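Local structure of SAM-dependent methyltransferase (Pyrococcus horikoshii, 1WZN) at residues A[30-40]-A[135-143]; A[155-163]-A[168-176]. The protein probably transfers a methyl group from S-adenosylmethionine to an acceptor, and binds the by-product S-adenosyl-L-homocysteine. All blocks are in the same frame, centred on the assembly; numbering follows the deposited sequence.

Contact 1 of 2, residues A[30-40]-A[135-143]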
# COMPACT_ATOMS: atom_id res chain seq x y z
N VAL A 30 -36.67 -5.64 -0.32
CA VAL A 30 -37.59 -4.76 0.39
C VAL A 30 -38.96 -5.42 0.52
O VAL A 30 -39.58 -5.37 1.59
CB VAL A 30 -37.73 -3.40 -0.34
CG1 VAL A 30 -38.87 -2.58 0.28
CG2 VAL A 30 -36.42 -2.63 -0.23
N GLU A 31 -39.45 -6.06 -0.54
CA GLU A 31 -40.75 -6.71 -0.47
C GLU A 31 -40.73 -7.89 0.50
O GLU A 31 -41.75 -8.21 1.11
CB GLU A 31 -41.23 -7.19 -1.85
CG GLU A 31 -41.53 -6.07 -2.83
CD GLU A 31 -42.44 -6.53 -3.94
OE1 GLU A 31 -43.68 -6.40 -3.79
OE2 GLU A 31 -41.93 -7.04 -4.96
N GLU A 32 -39.58 -8.55 0.62
CA GLU A 32 -39.50 -9.66 1.56
C GLU A 32 -39.64 -9.08 2.97
O GLU A 32 -40.26 -9.68 3.84
CB GLU A 32 -38.18 -10.42 1.43
CG GLU A 32 -38.02 -11.49 2.50
CD GLU A 32 -36.90 -12.46 2.22
OE1 GLU A 32 -35.75 -12.01 2.04
OE2 GLU A 32 -37.17 -13.69 2.18
N ILE A 33 -39.06 -7.90 3.19
CA ILE A 33 -39.17 -7.26 4.50
C ILE A 33 -40.63 -6.91 4.76
O ILE A 33 -41.15 -7.14 5.86
CB ILE A 33 -38.29 -5.99 4.59
CG1 ILE A 33 -36.80 -6.36 4.49
CG2 ILE A 33 -38.54 -5.27 5.90
CD1 ILE A 33 -35.88 -5.15 4.48
N PHE A 34 -41.31 -6.36 3.75
CA PHE A 34 -42.73 -6.01 3.90
C PHE A 34 -43.54 -7.25 4.30
O PHE A 34 -44.38 -7.20 5.20
CB PHE A 34 -43.32 -5.49 2.58
CG PHE A 34 -42.82 -4.13 2.16
CD1 PHE A 34 -42.20 -3.28 3.07
CD2 PHE A 34 -43.02 -3.69 0.85
CE1 PHE A 34 -41.78 -1.99 2.67
CE2 PHE A 34 -42.62 -2.41 0.45
CZ PHE A 34 -42.00 -1.56 1.36
N LYS A 35 -43.26 -8.36 3.63
CA LYS A 35 -43.97 -9.61 3.88
C LYS A 35 -43.67 -10.28 5.21
O LYS A 35 -44.59 -10.75 5.89
CB LYS A 35 -43.67 -10.60 2.74
CG LYS A 35 -44.18 -12.01 2.98
CD LYS A 35 -43.75 -12.93 1.85
CE LYS A 35 -44.08 -14.38 2.15
NZ LYS A 35 -43.54 -15.29 1.09
N GLU A 36 -42.40 -10.32 5.60
CA GLU A 36 -42.01 -10.99 6.83
C GLU A 36 -41.87 -10.12 8.08
O GLU A 36 -42.12 -10.59 9.19
CB GLU A 36 -40.69 -11.74 6.60
CG GLU A 36 -40.72 -12.76 5.48
CD GLU A 36 -41.76 -13.85 5.70
OE1 GLU A 36 -41.99 -14.24 6.86
OE2 GLU A 36 -42.34 -14.33 4.70
N ASP A 37 -41.47 -8.87 7.93
CA ASP A 37 -41.29 -8.01 9.09
C ASP A 37 -42.45 -7.09 9.45
O ASP A 37 -42.72 -6.86 10.63
CB ASP A 37 -40.01 -7.20 8.94
CG ASP A 37 -38.77 -8.08 8.97
OD1 ASP A 37 -38.55 -8.74 10.01
OD2 ASP A 37 -38.03 -8.12 7.97
N ALA A 38 -43.14 -6.57 8.45
CA ALA A 38 -44.27 -5.69 8.71
C ALA A 38 -45.39 -6.49 9.38
O ALA A 38 -45.50 -7.70 9.18
CB ALA A 38 -44.77 -5.06 7.41
N LYS A 39 -46.21 -5.81 10.17
CA LYS A 39 -47.33 -6.47 10.84
C LYS A 39 -48.64 -5.95 10.28
O LYS A 39 -49.66 -5.91 10.97
CB LYS A 39 -47.27 -6.23 12.35
CG LYS A 39 -46.06 -6.85 13.03
CD LYS A 39 -46.01 -8.35 12.80
CE LYS A 39 -44.86 -8.99 13.56
NZ LYS A 39 -44.77 -10.45 13.30
N ARG A 40 -48.61 -5.55 9.01
CA ARG A 40 -49.79 -5.05 8.32
C ARG A 40 -49.49 -5.17 6.84
O ARG A 40 -48.33 -5.31 6.45
CB ARG A 40 -50.06 -3.58 8.68
CG ARG A 40 -48.99 -2.58 8.24
CD ARG A 40 -49.39 -1.14 8.57
NE ARG A 40 -50.70 -0.80 8.02
CZ ARG A 40 -51.83 -0.76 8.73
NH1 ARG A 40 -51.83 -1.04 10.03
NH2 ARG A 40 -52.98 -0.48 8.13
N LEU A 135 -45.90 6.44 10.56
CA LEU A 135 -46.31 5.06 10.36
C LEU A 135 -47.62 4.58 10.98
O LEU A 135 -47.99 4.98 12.08
CB LEU A 135 -45.21 4.12 10.85
CG LEU A 135 -43.93 4.01 10.03
CD1 LEU A 135 -42.88 3.24 10.84
CD2 LEU A 135 -44.21 3.30 8.72
N LYS A 136 -48.30 3.70 10.25
CA LYS A 136 -49.54 3.09 10.73
C LYS A 136 -49.05 1.97 11.66
O LYS A 136 -47.92 1.50 11.53
CB LYS A 136 -50.33 2.47 9.59
CG LYS A 136 -50.92 3.46 8.60
CD LYS A 136 -51.82 2.73 7.62
CE LYS A 136 -52.37 3.66 6.56
NZ LYS A 136 -53.20 2.88 5.61
N PRO A 137 -49.90 1.53 12.60
CA PRO A 137 -49.50 0.45 13.52
C PRO A 137 -49.00 -0.77 12.76
O PRO A 137 -49.63 -1.21 11.80
CB PRO A 137 -50.78 0.17 14.30
CG PRO A 137 -51.47 1.50 14.31
CD PRO A 137 -51.28 1.97 12.89
N GLY A 138 -47.87 -1.31 13.19
CA GLY A 138 -47.34 -2.48 12.51
C GLY A 138 -46.58 -2.16 11.23
O GLY A 138 -46.06 -3.06 10.58
N GLY A 139 -46.52 -0.88 10.87
CA GLY A 139 -45.81 -0.48 9.67
C GLY A 139 -44.31 -0.56 9.87
O GLY A 139 -43.84 -0.71 11.00
N VAL A 140 -43.55 -0.44 8.78
CA VAL A 140 -42.09 -0.53 8.88
C VAL A 140 -41.28 0.60 8.26
O VAL A 140 -41.70 1.22 7.28
CB VAL A 140 -41.57 -1.86 8.27
CG1 VAL A 140 -42.17 -3.05 9.01
CG2 VAL A 140 -41.91 -1.94 6.78
N PHE A 141 -40.12 0.86 8.85
CA PHE A 141 -39.18 1.87 8.35
C PHE A 141 -37.98 1.04 7.88
O PHE A 141 -37.52 0.15 8.60
CB PHE A 141 -38.75 2.83 9.47
CG PHE A 141 -37.55 3.68 9.11
CD1 PHE A 141 -37.58 4.50 7.98
CD2 PHE A 141 -36.41 3.66 9.89
CE1 PHE A 141 -36.47 5.29 7.64
CE2 PHE A 141 -35.29 4.44 9.57
CZ PHE A 141 -35.33 5.25 8.44
N ILE A 142 -37.50 1.31 6.67
CA ILE A 142 -36.37 0.58 6.10
C ILE A 142 -35.35 1.56 5.53
O ILE A 142 -35.70 2.45 4.75
CB ILE A 142 -36.83 -0.34 4.93
CG1 ILE A 142 -37.89 -1.34 5.41
CG2 ILE A 142 -35.64 -1.10 4.35
CD1 ILE A 142 -38.59 -2.07 4.28
N THR A 143 -34.09 1.41 5.92
CA THR A 143 -33.05 2.29 5.40
C THR A 143 -31.73 1.53 5.34
O THR A 143 -31.45 0.71 6.21
CB THR A 143 -32.89 3.56 6.28
OG1 THR A 143 -32.12 4.54 5.58
CG2 THR A 143 -32.21 3.23 7.61

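Contact 2 of 2, residues A[155-163]-A[168-176]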
# COMPACT_ATOMS: atom_id res chain seq x y z
N GLY A 155 -6.09 6.71 -1.40
CA GLY A 155 -6.06 7.98 -2.10
C GLY A 155 -7.25 8.18 -3.02
O GLY A 155 -8.34 7.67 -2.75
N PRO A 156 -7.08 8.92 -4.13
CA PRO A 156 -8.19 9.15 -5.06
C PRO A 156 -8.49 7.94 -5.95
O PRO A 156 -7.58 7.21 -6.35
CB PRO A 156 -7.71 10.35 -5.87
CG PRO A 156 -6.23 10.12 -5.94
CD PRO A 156 -5.90 9.71 -4.52
N VAL A 157 -9.77 7.74 -6.23
CA VAL A 157 -10.23 6.65 -7.10
C VAL A 157 -10.86 7.32 -8.31
O VAL A 157 -11.68 8.22 -8.17
CB VAL A 157 -11.31 5.79 -6.41
CG1 VAL A 157 -11.81 4.73 -7.38
CG2 VAL A 157 -10.74 5.14 -5.16
N VAL A 158 -10.47 6.88 -9.51
CA VAL A 158 -11.01 7.48 -10.72
C VAL A 158 -11.80 6.48 -11.55
O VAL A 158 -11.42 5.32 -11.66
CB VAL A 158 -9.89 8.06 -11.60
CG1 VAL A 158 -10.48 8.75 -12.82
CG2 VAL A 158 -9.05 9.04 -10.79
N TRP A 159 -12.91 6.95 -12.12
CA TRP A 159 -13.75 6.12 -12.97
C TRP A 159 -14.50 7.00 -13.96
O TRP A 159 -14.42 8.22 -13.91
CB TRP A 159 -14.73 5.30 -12.13
CG TRP A 159 -15.54 6.08 -11.14
CD1 TRP A 159 -15.08 6.78 -10.06
CD2 TRP A 159 -16.96 6.19 -11.11
NE1 TRP A 159 -16.13 7.31 -9.35
CE2 TRP A 159 -17.30 6.97 -9.98
CE3 TRP A 159 -17.99 5.71 -11.93
CZ2 TRP A 159 -18.63 7.27 -9.65
CZ3 TRP A 159 -19.31 6.01 -11.60
CH2 TRP A 159 -19.61 6.78 -10.47
N ASN A 160 -15.24 6.37 -14.88
CA ASN A 160 -15.93 7.15 -15.90
C ASN A 160 -17.28 6.58 -16.31
O ASN A 160 -17.53 5.38 -16.19
CB ASN A 160 -15.05 7.28 -17.14
CG ASN A 160 -14.77 5.93 -17.80
OD1 ASN A 160 -14.13 5.06 -17.22
ND2 ASN A 160 -15.25 5.77 -19.03
N GLU A 161 -18.14 7.46 -16.81
CA GLU A 161 -19.46 7.10 -17.29
C GLU A 161 -19.74 7.99 -18.50
O GLU A 161 -18.89 8.79 -18.89
CB GLU A 161 -20.53 7.34 -16.22
CG GLU A 161 -20.48 6.39 -15.02
CD GLU A 161 -20.70 4.93 -15.39
OE1 GLU A 161 -21.37 4.65 -16.40
OE2 GLU A 161 -20.21 4.06 -14.64
N GLN A 162 -20.92 7.85 -19.10
CA GLN A 162 -21.24 8.64 -20.27
C GLN A 162 -22.73 8.91 -20.42
O GLN A 162 -23.55 8.01 -20.26
CB GLN A 162 -20.74 7.94 -21.54
CG GLN A 162 -20.88 8.79 -22.81
CD GLN A 162 -20.27 8.14 -24.05
OE1 GLN A 162 -19.40 7.27 -23.94
NE2 GLN A 162 -20.70 8.58 -25.22
N LYS A 163 -23.07 10.16 -20.71
CA LYS A 163 -24.46 10.54 -20.91
C LYS A 163 -24.55 11.17 -22.30
O LYS A 163 -24.10 12.29 -22.50
CB LYS A 163 -24.91 11.55 -19.85
CG LYS A 163 -26.36 11.98 -19.99
CD LYS A 163 -26.75 13.00 -18.93
CE LYS A 163 -28.13 13.58 -19.21
NZ LYS A 163 -29.16 12.51 -19.31
N LEU A 168 -18.08 11.49 -18.66
CA LEU A 168 -17.82 11.95 -17.31
C LEU A 168 -16.63 11.22 -16.71
O LEU A 168 -16.60 10.00 -16.70
CB LEU A 168 -19.05 11.75 -16.43
CG LEU A 168 -20.18 12.78 -16.50
CD1 LEU A 168 -20.76 12.85 -17.90
CD2 LEU A 168 -21.26 12.41 -15.49
N VAL A 169 -15.65 11.98 -16.22
CA VAL A 169 -14.50 11.38 -15.55
C VAL A 169 -14.68 11.83 -14.12
O VAL A 169 -14.72 13.04 -13.83
CB VAL A 169 -13.16 11.89 -16.10
CG1 VAL A 169 -12.02 11.36 -15.25
CG2 VAL A 169 -13.00 11.42 -17.54
N ILE A 170 -14.79 10.86 -13.22
CA ILE A 170 -15.06 11.13 -11.82
C ILE A 170 -13.92 10.70 -10.91
O ILE A 170 -13.42 9.58 -11.00
CB ILE A 170 -16.34 10.39 -11.39
CG1 ILE A 170 -17.45 10.68 -12.40
CG2 ILE A 170 -16.76 10.81 -9.98
CD1 ILE A 170 -18.48 9.60 -12.52
N MET A 171 -13.51 11.61 -10.03
CA MET A 171 -12.43 11.32 -9.10
C MET A 171 -12.94 11.52 -7.68
O MET A 171 -13.37 12.62 -7.32
CB MET A 171 -11.26 12.25 -9.38
CG MET A 171 -10.06 12.02 -8.49
SD MET A 171 -8.63 12.88 -9.16
CE MET A 171 -9.00 14.56 -8.68
N ASP A 172 -12.90 10.45 -6.89
CA ASP A 172 -13.38 10.48 -5.51
C ASP A 172 -12.28 10.33 -4.47
O ASP A 172 -11.34 9.55 -4.65
CB ASP A 172 -14.38 9.35 -5.26
CG ASP A 172 -15.56 9.38 -6.21
OD1 ASP A 172 -16.03 10.48 -6.55
OD2 ASP A 172 -16.01 8.29 -6.60
N TRP A 173 -12.41 11.07 -3.38
CA TRP A 173 -11.46 10.96 -2.29
C TRP A 173 -12.17 11.38 -1.01
O TRP A 173 -13.17 12.10 -1.06
CB TRP A 173 -10.20 11.79 -2.55
CG TRP A 173 -10.30 13.28 -2.36
CD1 TRP A 173 -9.94 13.98 -1.24
CD2 TRP A 173 -10.72 14.24 -3.33
NE1 TRP A 173 -10.10 15.33 -1.46
CE2 TRP A 173 -10.58 15.52 -2.73
CE3 TRP A 173 -11.20 14.16 -4.64
CZ2 TRP A 173 -10.90 16.70 -3.41
CZ3 TRP A 173 -11.51 15.34 -5.32
CH2 TRP A 173 -11.36 16.59 -4.70
N ARG A 174 -11.67 10.90 0.12
CA ARG A 174 -12.30 11.23 1.39
C ARG A 174 -11.30 11.67 2.45
O ARG A 174 -10.12 11.32 2.41
CB ARG A 174 -13.08 10.03 1.92
CG ARG A 174 -12.23 8.80 2.15
CD ARG A 174 -12.93 7.80 3.05
NE ARG A 174 -12.18 6.55 3.18
CZ ARG A 174 -10.92 6.46 3.59
NH1 ARG A 174 -10.23 7.55 3.92
NH2 ARG A 174 -10.33 5.27 3.68
N GLU A 175 -11.81 12.44 3.40
CA GLU A 175 -11.03 12.94 4.52
C GLU A 175 -11.87 12.60 5.75
O GLU A 175 -12.98 13.12 5.92
CB GLU A 175 -10.82 14.45 4.38
CG GLU A 175 -9.74 14.79 3.35
CD GLU A 175 -9.88 16.19 2.76
OE1 GLU A 175 -10.23 17.13 3.51
OE2 GLU A 175 -9.63 16.35 1.54
N VAL A 176 -11.35 11.71 6.58
CA VAL A 176 -12.07 11.26 7.77
C VAL A 176 -11.56 11.84 9.08
O VAL A 176 -10.35 12.03 9.27
CB VAL A 176 -12.01 9.72 7.88
CG1 VAL A 176 -12.82 9.24 9.08
CG2 VAL A 176 -12.53 9.10 6.60
O HOH W 1 -9.20 9.16 -0.36

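Contact 1 of 2, residues A[30-40]-A[135-143]
Ile142 turns CG1 anti to its own carbonyl carbon (chi1 -58°) and extends from there, which carries CD1 up to helix 23-36. There Ile142 CD1 meets Ile33 CG2 tip to tip at 3.6 Å. Ile142 CD1 also lies 3.6 Å from Phe34 CE1, approaching the ring obliquely, and Val30 CG1 touches it more loosely. Val140 splits its two methyls. CG2 reaches the edge of the Phe34 ring near its plane, and CG1 presses on Ala38. The 3.4 Å between Val140 CG1 and Ala38 CA is tighter than usual for two carbons. In the Rossmann-like methyltransferase fold this is a helix laid on one face of the central sheet, here running nearly antiparallel to strand 139-143, with the axes 9.3 Å apart. Ala108 and strand 242-248 continue the apolar layer. Beyond the helix the chain meets the type II turn from Lys136 to Gly139. Lys39 N donates to a lone pair of Gly138 O at 2.8 Å, nearly straight at 172°. A CB on Gly138 would run into Lys39 O. Arg40 bends at chi3 (-54°), which brings its guanidinium across Lys136. Arg40 NH1 gives an in-plane bond to Pro137 O of 2.8 Å. Lys136 CB and CD lie over one face of the group. Arg40 NH2 and Lys136 NZ come within 4.2 Å, a like-charge pair probably eased by Asp107, which forms a salt bridge with Arg40 NE and a long, weak ion pair with Lys136.

Contact 2 of 2, residues A[155-163]-A[168-176]
Pro156 sets its CB against Met171 CG at 3.9 Å, while its CA makes a CA-H...O contact with Asp172 O. Strand 157-163 starts at the next residue. Val157 and Asp172 form the first hydrogen-bonded pair of an antiparallel beta hairpin, each N bonded to the other's O. Val158 lies on the opposite face of the sheet. Val158 CG1 meets Val169 CG1 at 3.9 Å, and Val158 CG2 meets Met171 CG. Met171 of the second subunit packs on Val158 too, so this face takes part in the assembly. Trp159 pairs its backbone with Ile170 and stands with CG between N and the carbonyl carbon (chi1 52°), leaning its indole over the neighbouring strand. Ile170 CD1 sits 3.6 Å from the centroid of the six-membered ring of Trp159, 8° off the normal, a CH-pi contact over the face. At the ring edge Trp159 NE1 donates to Asp172 OD2 at 2.9 Å. The bond stays near the indole plane but meets the carboxylate from above its plane. With an alanine in place of Trp159, Asp172 OD2 would probably lose its indole donor and Ile170 CD1 the ring it packs on. Asn160 brings its CB to 3.2 Å from Leu168 O, and its OD1 bonds Lys186 of the second subunit. Glu161 forms the next hydrogen-bonded pair, with Leu168. The Glu161 carboxylate forms salt bridges with Arg17 and Arg18. Arg187 forms a salt bridge with Asp172 OD1, so the carboxylate is gripped through both oxygens. Together the indole donor and this arginine probably stabilise the negative charge of Asp172 and limit its rotation.

Both contacts are largely buried, but they lie on opposite sides of the chain's centre, with centres 36 Å apart, and share no element. Contact 1 belongs to the core of the methyltransferase fold. It joins a helix to a strand of the mixed sheet through apolar side chains, with polar bonds only at the turn, and no other subunit touches it. Contact 2 joins neighbouring strands of the separate antiparallel sheet. There six of the seven hydrogen bonds between the segments are backbone bonds of a regular ladder, and the seventh joins an indole to a carboxylate. Two other subunits pack on its residues. Strands 139-146 and 157-163 follow each other in sequence, so the chain passes from one sheet to the other.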